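Local atomic coordinates of penicillin-binding protein 2B (Streptococcus pneumoniae, PDB entry 2WAD), a protein that probably forms peptide cross-links between glycan strands of cell-wall peptidoglycan as an elongasome transpeptidase, and binds penicillin. Residues S58-I63 with V275-R280; G302-N307 with Y551-K556; A322-Y327 with P663-D668; L332-A337 with N654-K659. All blocks are in the same frame, centred on the assembly; numbering follows the deposited sequence.

Contact 1: residues S58-I63 with V275-R280. Unlike the reference sequence in segment 275-280: Val275 (reference Thr).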
loop_
_atom_site.group_PDB
_atom_site.type_symbol
_atom_site.label_atom_id
_atom_site.label_comp_id
_atom_site.label_asym_id
_atom_site.label_seq_id
_atom_site.Cartn_x
_atom_site.Cartn_y
_atom_site.Cartn_z
ATOM N N SER A 58 3.424 18.374 17.113
ATOM C CA SER A 58 2.052 18.841 16.938
ATOM C C SER A 58 1.099 17.709 16.552
ATOM O O SER A 58 1.452 16.530 16.642
ATOM C CB SER A 58 1.996 19.961 15.901
ATOM O OG SER A 58 2.661 21.122 16.366
ATOM N N ALA A 59 -0.103 18.087 16.130
ATOM C CA ALA A 59 -1.154 17.163 15.710
ATOM C C ALA A 59 -0.960 16.700 14.272
ATOM O O ALA A 59 -0.558 17.488 13.419
ATOM C CB ALA A 59 -2.515 17.822 15.854
ATOM N N ARG A 60 -1.261 15.428 14.027
ATOM C CA ARG A 60 -1.127 14.791 12.716
ATOM C C ARG A 60 -2.254 15.243 11.799
ATOM O O ARG A 60 -3.384 15.428 12.252
ATOM C CB ARG A 60 -1.133 13.267 12.851
ATOM C CG ARG A 60 -0.629 12.531 11.610
ATOM C CD ARG A 60 -0.523 11.019 11.826
ATOM N NE ARG A 60 0.073 10.322 10.685
ATOM C CZ ARG A 60 1.374 10.246 10.440
ATOM N NH1 ARG A 60 2.235 10.841 11.263
ATOM N NH2 ARG A 60 1.804 9.586 9.367
ATOM N N GLY A 61 -1.934 15.473 10.528
ATOM C CA GLY A 61 -2.965 15.701 9.525
ATOM C C GLY A 61 -3.841 14.464 9.382
ATOM O O GLY A 61 -3.501 13.386 9.878
ATOM N N GLU A 62 -4.977 14.615 8.710
ATOM C CA GLU A 62 -5.939 13.522 8.617
ATOM C C GLU A 62 -6.220 13.103 7.184
ATOM O O GLU A 62 -5.753 13.751 6.241
ATOM C CB GLU A 62 -7.225 13.894 9.361
ATOM C CG GLU A 62 -7.120 13.720 10.868
ATOM C CD GLU A 62 -8.119 14.576 11.637
ATOM O OE1 GLU A 62 -8.433 14.270 12.811
ATOM O OE2 GLU A 62 -8.583 15.587 11.071
ATOM N N ILE A 63 -6.987 12.022 7.041
ATOM C CA ILE A 63 -7.191 11.340 5.771
ATOM C C ILE A 63 -8.683 11.329 5.424
ATOM O O ILE A 63 -9.504 10.887 6.221
ATOM C CB ILE A 63 -6.744 9.855 5.850
ATOM C CG1 ILE A 63 -5.440 9.688 6.638
ATOM C CG2 ILE A 63 -6.724 9.210 4.484
ATOM C CD1 ILE A 63 -4.191 9.951 5.857
ATOM N N VAL A 275 3.915 14.593 4.712
ATOM C CA VAL A 275 2.789 15.509 4.579
ATOM C C VAL A 275 1.967 15.545 5.869
ATOM O O VAL A 275 1.533 16.609 6.288
ATOM C CB VAL A 275 1.864 15.119 3.402
ATOM C CG1 VAL A 275 0.642 16.039 3.382
ATOM C CG2 VAL A 275 2.601 15.185 2.068
ATOM N N LEU A 276 1.757 14.394 6.501
ATOM C CA LEU A 276 0.835 14.314 7.629
ATOM C C LEU A 276 1.447 14.836 8.942
ATOM O O LEU A 276 0.729 15.362 9.804
ATOM C CB LEU A 276 0.301 12.890 7.797
ATOM C CG LEU A 276 -0.531 12.284 6.657
ATOM C CD1 LEU A 276 -0.504 10.764 6.739
ATOM C CD2 LEU A 276 -1.963 12.788 6.645
ATOM N N GLN A 277 2.765 14.721 9.086
ATOM C CA GLN A 277 3.441 15.084 10.344
ATOM C C GLN A 277 3.263 16.548 10.735
ATOM O O GLN A 277 3.573 17.445 9.960
ATOM C CB GLN A 277 4.935 14.750 10.297
ATOM C CG GLN A 277 5.688 14.974 11.620
ATOM C CD GLN A 277 5.240 14.006 12.695
ATOM O OE1 GLN A 277 5.179 12.797 12.461
ATOM N NE2 GLN A 277 4.889 14.529 13.862
ATOM N N GLY A 278 2.772 16.799 11.944
ATOM C CA GLY A 278 2.555 18.168 12.382
ATOM C C GLY A 278 3.834 18.980 12.305
ATOM O O GLY A 278 4.928 18.459 12.522
ATOM N N LYS A 279 3.700 20.259 11.975
ATOM C CA LYS A 279 4.834 21.171 12.045
ATOM C C LYS A 279 5.064 21.535 13.511
ATOM O O LYS A 279 4.143 21.939 14.217
ATOM C CB LYS A 279 4.571 22.428 11.212
ATOM C CG LYS A 279 5.716 23.429 11.205
ATOM C CD LYS A 279 5.222 24.831 10.859
ATOM C CE LYS A 279 6.275 25.894 11.162
ATOM N NZ LYS A 279 6.403 26.172 12.629
ATOM N N ARG A 280 6.297 21.384 13.975
ATOM C CA ARG A 280 6.575 21.475 15.409
ATOM C C ARG A 280 6.740 22.889 15.959
ATOM O O ARG A 280 7.326 23.739 15.288
ATOM C CB ARG A 280 7.845 20.687 15.709
ATOM C CG ARG A 280 7.884 19.340 15.030
ATOM C CD ARG A 280 9.010 18.527 15.615
ATOM N NE ARG A 280 9.086 17.198 15.022
ATOM C CZ ARG A 280 9.769 16.186 15.548
ATOM N NH1 ARG A 280 10.445 16.349 16.684
ATOM N NH2 ARG A 280 9.777 15.014 14.921
HETATM O O HOH W 1 2.136 15.103 13.853
#
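Gly61 and Leu276 meet where the extended run 58-63 passes the C-terminal end of helix 273-276, within the N-terminal part of the chain that matches the PBP dimerisation domain family. The segments run nearly antiparallel, but the pairing is not a regular sheet ladder; Leu276 is still helical and only Ile63 enters a strand. Gly61 N donates to Leu276 O at 2.8 Å; the bond is almost straight (175° at the hydrogen), in the carbonyl plane and on a lone pair. The same oxygen receives a CA-H...O contact from Arg60 CA. Gly278 CA comes 3.4 Å from Ala59 O, an approach that depends on Gly278 having no CB, since one there would collide with that oxygen and with Ser58 CB. A water bridges the two backbones, accepting from Gly278 N and donating to Ser58 O.

Arg60 and Leu276 carry most of the side-chain contact. With CG anti to the backbone N (chi1 -164°) and the chain extended to NE, the guanidinium reaches over Leu276, whose CB lies 3.7 Å above one face, toward the rim. Salt bridges to Glu269 and Glu273 hold the group in place. Beyond it, Leu276 CD2 packs against Ile63 CD1 at 3.7 Å. At the far end of the contact, Ser58 OG donates to Lys279 O at 2.7 Å, from 37° above the carbonyl plane.

Contact 2: residues G302-N307 with Y551-K556. Unlike the reference sequence in segment 302-307: Lys306 (reference Asn). Unlike the reference sequence in segment 551-556: Asp552 (reference Gly).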
loop_
_atom_site.group_PDB
_atom_site.type_symbol
_atom_site.label_atom_id
_atom_site.label_comp_id
_atom_site.label_asym_id
_atom_site.label_seq_id
_atom_site.Cartn_x
_atom_site.Cartn_y
_atom_site.Cartn_z
ATOM N N GLY A 302 3.778 25.998 16.165
ATOM C CA GLY A 302 3.453 24.746 15.520
ATOM C C GLY A 302 2.075 24.796 14.905
ATOM O O GLY A 302 1.277 25.682 15.223
ATOM N N SER A 303 1.819 23.818 14.041
ATOM C CA SER A 303 0.523 23.634 13.403
ATOM C C SER A 303 0.255 22.159 13.112
ATOM O O SER A 303 1.181 21.371 12.885
ATOM C CB SER A 303 0.453 24.426 12.094
ATOM O OG SER A 303 1.564 24.132 11.262
ATOM N N LYS A 304 -1.030 21.818 13.141
ATOM C CA LYS A 304 -1.545 20.553 12.656
ATOM C C LYS A 304 -0.949 20.204 11.289
ATOM O O LYS A 304 -0.823 21.061 10.410
ATOM C CB LYS A 304 -3.076 20.633 12.580
ATOM C CG LYS A 304 -3.766 19.360 12.110
ATOM C CD LYS A 304 -5.259 19.429 12.403
ATOM C CE LYS A 304 -5.973 18.178 11.909
ATOM N NZ LYS A 304 -7.155 17.865 12.743
ATOM N N GLY A 305 -0.550 18.949 11.124
ATOM C CA GLY A 305 -0.150 18.474 9.805
ATOM C C GLY A 305 -1.201 18.745 8.741
ATOM O O GLY A 305 -2.340 19.117 9.062
ATOM N N LYS A 306 -0.808 18.589 7.475
ATOM C CA LYS A 306 -1.740 18.818 6.379
ATOM C C LYS A 306 -2.525 17.538 6.148
ATOM O O LYS A 306 -2.197 16.497 6.725
ATOM C CB LYS A 306 -1.048 19.282 5.091
ATOM C CG LYS A 306 -0.254 20.604 5.198
ATOM C CD LYS A 306 -0.962 21.634 6.072
ATOM C CE LYS A 306 -0.093 22.842 6.383
ATOM N NZ LYS A 306 -0.732 23.748 7.393
ATOM N N ASN A 307 -3.564 17.633 5.323
ATOM C CA ASN A 307 -4.490 16.531 5.099
ATOM C C ASN A 307 -4.325 16.036 3.670
ATOM O O ASN A 307 -3.934 16.815 2.794
ATOM C CB ASN A 307 -5.942 16.985 5.326
ATOM C CG ASN A 307 -6.128 17.725 6.643
ATOM O OD1 ASN A 307 -6.328 18.937 6.653
ATOM N ND2 ASN A 307 -6.058 17.000 7.757
ATOM N N TYR A 551 -4.297 18.994 1.301
ATOM C CA TYR A 551 -5.164 20.105 1.672
ATOM C C TYR A 551 -4.750 20.720 2.996
ATOM O O TYR A 551 -4.164 20.041 3.843
ATOM C CB TYR A 551 -6.612 19.622 1.770
ATOM C CG TYR A 551 -7.183 19.245 0.426
ATOM C CD1 TYR A 551 -8.206 19.990 -0.145
ATOM C CD2 TYR A 551 -6.676 18.165 -0.290
ATOM C CE1 TYR A 551 -8.728 19.659 -1.380
ATOM C CE2 TYR A 551 -7.181 17.835 -1.538
ATOM C CZ TYR A 551 -8.206 18.591 -2.068
ATOM O OH TYR A 551 -8.712 18.299 -3.297
ATOM N N ASP A 552 -5.067 22.002 3.158
ATOM C CA ASP A 552 -4.830 22.720 4.399
ATOM C C ASP A 552 -5.937 22.393 5.386
ATOM O O ASP A 552 -6.952 21.793 5.010
ATOM C CB ASP A 552 -4.841 24.223 4.139
ATOM C CG ASP A 552 -4.037 24.991 5.158
ATOM O OD1 ASP A 552 -3.477 24.371 6.095
ATOM O OD2 ASP A 552 -3.965 26.227 5.014
ATOM N N ASN A 553 -5.710 22.769 6.643
ATOM C CA ASN A 553 -6.720 22.727 7.695
ATOM C C ASN A 553 -7.554 23.999 7.704
ATOM O O ASN A 553 -7.033 25.082 7.447
ATOM C CB ASN A 553 -6.065 22.547 9.064
ATOM C CG ASN A 553 -5.506 21.154 9.253
ATOM O OD1 ASN A 553 -4.327 20.975 9.557
ATOM N ND2 ASN A 553 -6.350 20.155 9.065
ATOM N N ASN A 554 -8.845 23.863 7.987
ATOM C CA ASN A 554 -9.730 25.020 8.120
ATOM C C ASN A 554 -9.747 25.528 9.555
ATOM O O ASN A 554 -8.996 25.024 10.388
ATOM C CB ASN A 554 -11.142 24.727 7.578
ATOM C CG ASN A 554 -11.882 23.636 8.350
ATOM O OD1 ASN A 554 -11.557 23.305 9.491
ATOM N ND2 ASN A 554 -12.912 23.084 7.721
ATOM N N ASP A 555 -10.586 26.527 9.829
ATOM C CA ASP A 555 -10.767 27.083 11.171
ATOM C C ASP A 555 -10.859 26.029 12.260
ATOM O O ASP A 555 -10.129 26.071 13.247
ATOM C CB ASP A 555 -12.082 27.862 11.242
ATOM C CG ASP A 555 -11.959 29.269 10.705
ATOM O OD1 ASP A 555 -10.972 29.952 11.055
ATOM O OD2 ASP A 555 -12.862 29.678 9.941
ATOM N N LYS A 556 -11.808 25.117 12.075
ATOM C CA LYS A 556 -12.154 24.101 13.060
ATOM C C LYS A 556 -11.151 22.939 13.105
ATOM O O LYS A 556 -11.163 22.136 14.041
ATOM C CB LYS A 556 -13.567 23.601 12.750
ATOM C CG LYS A 556 -14.162 22.593 13.727
ATOM C CD LYS A 556 -15.553 22.130 13.275
ATOM C CE LYS A 556 -15.595 21.731 11.798
ATOM N NZ LYS A 556 -14.876 20.461 11.455
#
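Asn307 and Tyr551 form an antiparallel hydrogen-bonded pair, their CA atoms 5.0 Å apart. Asn307 N donates to Tyr551 O at 2.9 Å, in the carbonyl plane and nearly straight. The return bond, Tyr551 N to Asn307 O, is shorter at 2.7 Å and reaches its acceptor with the donor tilted 27° from the carbonyl plane. Before Asn307 the chain 302-306 is loop, and side chains carry the rest of the contact.

Lys306 and Asp552 lie side by side and point the same way. The lysine chain is bent at chi2 (-39°), which carries NZ alongside the carboxylate, and a salt bridge of 3.1 Å joins Lys306 NZ to Asp552 OD1 on the syn side, 31° out of the carboxylate plane. Asp552 OD1 also accepts a weak bond from Asn553 N in its own segment, so one oxygen serves both partners.

The paired residues belong to a mixed four-stranded sheet in which 307-310 lies between the parallel strand 63-64 and the antiparallel strand 547-553; strand 559-565 completes it beyond 547-553. Next along, the side chain of Asn553 crosses Lys304 at about a right angle, and the lysine methylenes pass along the amide. The modelled rotation of that amide is doubtful, because Asn553 OD1 lies 2.8 Å from Gly305 O and both are acceptors. The extended lysine chain continues past it to a salt bridge with Glu62 and a hydrogen bond to Gly557 O.

Contact 3: residues A322-Y327 with P663-D668. Unlike the reference sequence in segment 663-668: Ala664 (reference Ser).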
loop_
_atom_site.group_PDB
_atom_site.type_symbol
_atom_site.label_atom_id
_atom_site.label_comp_id
_atom_site.label_asym_id
_atom_site.label_seq_id
_atom_site.Cartn_x
_atom_site.Cartn_y
_atom_site.Cartn_z
ATOM N N ALA A 322 -19.663 -5.001 -2.535
ATOM C CA ALA A 322 -20.928 -5.752 -2.519
ATOM C C ALA A 322 -21.081 -6.602 -3.763
ATOM O O ALA A 322 -21.460 -7.776 -3.677
ATOM C CB ALA A 322 -22.152 -4.807 -2.344
ATOM N N LEU A 323 -20.773 -6.018 -4.918
ATOM C CA LEU A 323 -20.824 -6.745 -6.186
ATOM C C LEU A 323 -19.932 -7.989 -6.120
ATOM O O LEU A 323 -20.380 -9.121 -6.397
ATOM C CB LEU A 323 -20.394 -5.815 -7.331
ATOM C CG LEU A 323 -20.537 -6.317 -8.769
ATOM C CD1 LEU A 323 -22.042 -6.394 -9.099
ATOM C CD2 LEU A 323 -19.821 -5.372 -9.713
ATOM N N LEU A 324 -18.668 -7.791 -5.732
ATOM C CA LEU A 324 -17.728 -8.919 -5.718
ATOM C C LEU A 324 -18.235 -9.987 -4.756
ATOM O O LEU A 324 -18.148 -11.181 -5.010
ATOM C CB LEU A 324 -16.305 -8.498 -5.330
ATOM C CG LEU A 324 -15.278 -8.160 -6.407
ATOM C CD1 LEU A 324 -15.835 -7.355 -7.571
ATOM C CD2 LEU A 324 -14.071 -7.462 -5.741
ATOM N N LYS A 325 -18.765 -9.543 -3.630
ATOM C CA LYS A 325 -19.273 -10.488 -2.663
ATOM C C LYS A 325 -20.527 -11.203 -3.201
ATOM O O LYS A 325 -20.687 -12.416 -3.053
ATOM C CB LYS A 325 -19.516 -9.774 -1.327
ATOM C CG LYS A 325 -19.277 -10.705 -0.143
ATOM C CD LYS A 325 -19.617 -10.075 1.193
ATOM C CE LYS A 325 -19.392 -11.120 2.283
ATOM N NZ LYS A 325 -19.662 -10.590 3.656
ATOM N N SER A 326 -21.389 -10.462 -3.879
ATOM C CA SER A 326 -22.545 -11.076 -4.520
ATOM C C SER A 326 -22.186 -12.149 -5.569
ATOM O O SER A 326 -22.614 -13.309 -5.479
ATOM C CB SER A 326 -23.457 -9.985 -5.096
ATOM O OG SER A 326 -24.483 -10.597 -5.853
ATOM N N TYR A 327 -21.373 -11.777 -6.555
ATOM C CA TYR A 327 -20.856 -12.748 -7.503
ATOM C C TYR A 327 -20.078 -13.918 -6.899
ATOM O O TYR A 327 -20.287 -15.083 -7.260
ATOM C CB TYR A 327 -20.006 -12.068 -8.589
ATOM C CG TYR A 327 -20.777 -11.461 -9.735
ATOM C CD1 TYR A 327 -21.120 -12.222 -10.854
ATOM C CD2 TYR A 327 -21.156 -10.118 -9.710
ATOM C CE1 TYR A 327 -21.807 -11.649 -11.908
ATOM C CE2 TYR A 327 -21.834 -9.544 -10.758
ATOM C CZ TYR A 327 -22.159 -10.310 -11.856
ATOM O OH TYR A 327 -22.831 -9.714 -12.904
ATOM N N PRO A 663 -16.284 -10.933 -17.444
ATOM C CA PRO A 663 -16.788 -9.799 -18.218
ATOM C C PRO A 663 -18.020 -9.155 -17.583
ATOM O O PRO A 663 -18.183 -7.936 -17.658
ATOM C CB PRO A 663 -17.185 -10.439 -19.556
ATOM C CG PRO A 663 -16.303 -11.688 -19.652
ATOM C CD PRO A 663 -16.089 -12.153 -18.262
ATOM N N ALA A 664 -18.867 -9.950 -16.929
ATOM C CA ALA A 664 -20.116 -9.417 -16.363
ATOM C C ALA A 664 -19.801 -8.588 -15.121
ATOM O O ALA A 664 -20.404 -7.537 -14.875
ATOM C CB ALA A 664 -21.097 -10.553 -16.028
ATOM N N ILE A 665 -18.842 -9.046 -14.333
ATOM C CA ILE A 665 -18.376 -8.236 -13.205
ATOM C C ILE A 665 -17.777 -6.917 -13.690
ATOM O O ILE A 665 -18.168 -5.854 -13.214
ATOM C CB ILE A 665 -17.381 -8.995 -12.300
ATOM C CG1 ILE A 665 -18.069 -10.216 -11.676
ATOM C CG2 ILE A 665 -16.859 -8.071 -11.202
ATOM C CD1 ILE A 665 -17.091 -11.268 -11.159
ATOM N N ALA A 666 -16.873 -6.990 -14.669
ATOM C CA ALA A 666 -16.263 -5.801 -15.279
ATOM C C ALA A 666 -17.324 -4.805 -15.777
ATOM O O ALA A 666 -17.256 -3.599 -15.540
ATOM C CB ALA A 666 -15.315 -6.224 -16.446
ATOM N N ARG A 667 -18.306 -5.312 -16.503
ATOM C CA ARG A 667 -19.401 -4.490 -17.019
ATOM C C ARG A 667 -20.169 -3.838 -15.887
ATOM O O ARG A 667 -20.512 -2.656 -15.943
ATOM C CB ARG A 667 -20.340 -5.439 -17.773
ATOM C CG ARG A 667 -21.643 -4.790 -18.261
ATOM C CD ARG A 667 -22.607 -5.898 -18.650
ATOM N NE ARG A 667 -23.116 -6.555 -17.442
ATOM C CZ ARG A 667 -23.510 -7.820 -17.401
ATOM N NH1 ARG A 667 -23.418 -8.559 -18.499
ATOM N NH2 ARG A 667 -23.984 -8.340 -16.268
ATOM N N ASP A 668 -20.492 -4.621 -14.862
ATOM C CA ASP A 668 -21.341 -4.100 -13.802
ATOM C C ASP A 668 -20.578 -3.070 -12.974
ATOM O O ASP A 668 -21.205 -2.182 -12.390
ATOM C CB ASP A 668 -21.822 -5.207 -12.872
ATOM C CG ASP A 668 -22.902 -6.081 -13.486
ATOM O OD1 ASP A 668 -23.256 -7.076 -12.832
ATOM O OD2 ASP A 668 -23.376 -5.816 -14.607
HETATM O O HOH W 2 -24.509 -10.940 -15.288
#
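The Tyr327 ring has Ile665 CG1 over one face, 3.5 Å above the plane and over its centre, while Asp668 OD1 sits at the ring edge, in plane. The Arg667 guanidinium has Ala664 CA over one face, with Asp668 OD2 and a water in plane at its edge. The contact on the ring is CH-pi by its geometry: Ile665 CG1 is 3.6 Å from the Tyr327 centroid and 12° off the ring normal. It joins helix 314-334 to the C-terminal helix 661-676, two helices that pack against the six-stranded antiparallel sheet of the penicillin-binding transpeptidase fold, Leu324 touching Ser359 and Ile665 touching Val649. The short segments run roughly antiparallel, 156° between their N-to-C directions, with axes 10.8 Å apart.

Farther along the interface, Leu324 CD1 meets Ile665 CG2 at 3.8 Å, the two side chains crossing at about a right angle. Ile665 therefore uses separate branches, CG1 for the ring and CG2 for the leucine. Leu323, its CG anti to the backbone N, extends CD2 to within 3.7 Å of Asp668 CB.

The polar end of the contact is built on Asp668. Its two oxygens divide the work: OD1 takes the tyrosine, and OD2 is gripped side-on by Arg667 NE and NH2, both from the same face of the carboxylate plane. That salt bridge would help fix the rotation of the carboxylate. The water donates to Tyr327 OH and accepts from Arg667 NH2, linking phenol and guanidinium. Tyr327 OH itself donates to Asp668 OD1 at 2.7 Å, arriving 41° above the carboxylate plane.

Contact 4: residues L332-A337 with N654-K659. Unlike the reference sequence in segment 332-337: Gly333 (reference Glu). Unlike the reference sequence in segment 654-659: Lys659 (reference Asn).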
loop_
_atom_site.group_PDB
_atom_site.type_symbol
_atom_site.label_atom_id
_atom_site.label_comp_id
_atom_site.label_asym_id
_atom_site.label_seq_id
_atom_site.Cartn_x
_atom_site.Cartn_y
_atom_site.Cartn_z
ATOM N N LEU A 332 -19.819 -19.717 -5.504
ATOM C CA LEU A 332 -19.731 -20.779 -4.504
ATOM C C LEU A 332 -21.009 -21.615 -4.473
ATOM O O LEU A 332 -20.963 -22.824 -4.248
ATOM C CB LEU A 332 -19.453 -20.224 -3.115
ATOM C CG LEU A 332 -18.042 -19.772 -2.742
ATOM C CD1 LEU A 332 -17.999 -19.266 -1.296
ATOM C CD2 LEU A 332 -17.053 -20.890 -2.959
ATOM N N GLY A 333 -22.136 -20.957 -4.722
ATOM C CA GLY A 333 -23.459 -21.577 -4.700
ATOM C C GLY A 333 -23.529 -22.691 -5.728
ATOM O O GLY A 333 -24.019 -23.777 -5.432
ATOM N N ASN A 334 -23.017 -22.441 -6.933
ATOM C CA ASN A 334 -23.112 -23.433 -7.997
ATOM C C ASN A 334 -21.878 -24.309 -8.097
ATOM O O ASN A 334 -21.862 -25.242 -8.895
ATOM C CB ASN A 334 -23.399 -22.775 -9.346
ATOM C CG ASN A 334 -22.273 -21.845 -9.784
ATOM O OD1 ASN A 334 -21.082 -22.166 -9.638
ATOM N ND2 ASN A 334 -22.650 -20.681 -10.301
ATOM N N GLY A 335 -20.859 -24.030 -7.281
ATOM C CA GLY A 335 -19.693 -24.908 -7.172
ATOM C C GLY A 335 -18.467 -24.431 -7.939
ATOM O O GLY A 335 -17.363 -24.940 -7.737
ATOM N N GLY A 336 -18.642 -23.442 -8.814
ATOM C CA GLY A 336 -17.538 -22.989 -9.662
ATOM C C GLY A 336 -16.375 -22.379 -8.899
ATOM O O GLY A 336 -15.227 -22.432 -9.347
ATOM N N ALA A 337 -16.662 -21.792 -7.745
ATOM C CA ALA A 337 -15.626 -21.072 -7.004
ATOM C C ALA A 337 -15.023 -21.879 -5.858
ATOM O O ALA A 337 -14.320 -21.323 -5.019
ATOM C CB ALA A 337 -16.174 -19.752 -6.490
ATOM N N ASN A 654 -11.860 -20.590 -11.247
ATOM C CA ASN A 654 -13.299 -20.758 -11.364
ATOM C C ASN A 654 -13.514 -21.789 -12.470
ATOM O O ASN A 654 -13.066 -21.594 -13.596
ATOM C CB ASN A 654 -13.988 -19.417 -11.680
ATOM C CG ASN A 654 -15.518 -19.512 -11.681
ATOM O OD1 ASN A 654 -16.087 -20.450 -12.246
ATOM N ND2 ASN A 654 -16.186 -18.554 -11.030
ATOM N N THR A 655 -14.141 -22.910 -12.131
ATOM C CA THR A 655 -14.282 -24.030 -13.062
ATOM C C THR A 655 -15.570 -23.953 -13.884
ATOM O O THR A 655 -15.837 -24.834 -14.698
ATOM C CB THR A 655 -14.215 -25.430 -12.351
ATOM O OG1 THR A 655 -15.146 -25.484 -11.263
ATOM C CG2 THR A 655 -12.825 -25.740 -11.806
ATOM N N ASN A 656 -16.379 -22.915 -13.692
ATOM C CA ASN A 656 -17.568 -22.739 -14.529
ATOM C C ASN A 656 -17.321 -22.590 -16.030
ATOM O O ASN A 656 -16.852 -21.545 -16.497
ATOM C CB ASN A 656 -18.380 -21.534 -14.064
ATOM C CG ASN A 656 -19.515 -21.933 -13.177
ATOM O OD1 ASN A 656 -19.690 -23.115 -12.896
ATOM N ND2 ASN A 656 -20.293 -20.961 -12.722
ATOM N N LEU A 657 -17.697 -23.611 -16.792
ATOM C CA LEU A 657 -17.478 -23.588 -18.244
ATOM C C LEU A 657 -18.748 -23.228 -19.027
ATOM O O LEU A 657 -18.702 -23.023 -20.250
ATOM C CB LEU A 657 -16.815 -24.889 -18.742
ATOM C CG LEU A 657 -17.499 -26.252 -18.565
ATOM C CD1 LEU A 657 -18.411 -26.570 -19.758
ATOM C CD2 LEU A 657 -16.482 -27.378 -18.374
ATOM N N THR A 658 -19.867 -23.115 -18.307
ATOM C CA THR A 658 -21.144 -22.709 -18.898
ATOM C C THR A 658 -21.458 -21.203 -18.882
ATOM O O THR A 658 -22.170 -20.711 -19.756
ATOM C CB THR A 658 -22.332 -23.553 -18.362
ATOM O OG1 THR A 658 -22.772 -23.053 -17.091
ATOM C CG2 THR A 658 -21.941 -25.029 -18.238
ATOM N N LYS A 659 -20.940 -20.456 -17.912
ATOM C CA LYS A 659 -20.940 -19.001 -18.055
ATOM C C LYS A 659 -19.701 -18.364 -17.424
ATOM O O LYS A 659 -19.238 -18.827 -16.386
ATOM C CB LYS A 659 -22.219 -18.386 -17.484
ATOM C CG LYS A 659 -22.303 -18.457 -15.970
ATOM C CD LYS A 659 -23.369 -17.528 -15.406
ATOM C CE LYS A 659 -23.753 -17.976 -14.001
ATOM N NZ LYS A 659 -22.653 -18.811 -13.419
#
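Gly336 O accepts from Thr655 N at 3.0 Å, in the carbonyl plane and on a lone pair, and also receives a CA-H...O contact from Asn654 CA at 3.3 Å. The fit is close at Gly336: a CB there would clash with Asn656 CG and Asn654 OD1.

Asn334 and Asn656 approach from opposite directions, with amide planes 39° apart. Asn656 ND2 makes a weak bond to Asn334 OD1 (3.4 Å, 130° at the hydrogen). The stronger partner of that oxygen is Gly336 N, 2.9 Å from Asn334 OD1 and nearly along the C=O axis. Asn334 chi1 is 63°, with CG between the backbone N and carbonyl carbon, which folds the amide back over the turn. In the facing segment, Asn654 OD1 accepts from Asn656 N at 2.9 Å. Glu331, on helix 314-334, ties both segments together: it takes hydrogen bonds from Asn334 ND2 and Asn654 ND2 and a salt bridge from Lys659 NZ.

Each segment thus contains an Asx turn, at Asn334 and at Asn654, and Gly335 leaves the helix with positive phi. The contact joins these two turns, one at the C-terminal side of helix 314-334 and the other in the loop between strand 645-650 and helix 661-676.

Contacts 1 and 2 touch directly, their centres about 8 Å apart: probable backbone hydrogen bonds run from Gly305 N to Ala59 O (2.7 Å) and from Ser303 N to Lys279 O (3.0 Å), so 302-307 lies against contact 1 and also pairs with 551-556. Contacts 3 and 4 both use helix 314-334, have centres about 14 Å apart, and contact 4 is nested within the loop that contact 3 closes. Contacts 2 and 4 have centres about 51 Å apart, on opposite sides of the chain's centre. All four lie away from Ser386, the probable acyl-ester nucleophile; a bound zinc ion lies about 11 Å from the Asn654 side chain, and one, not necessarily the same, about 13 Å from that of Leu323.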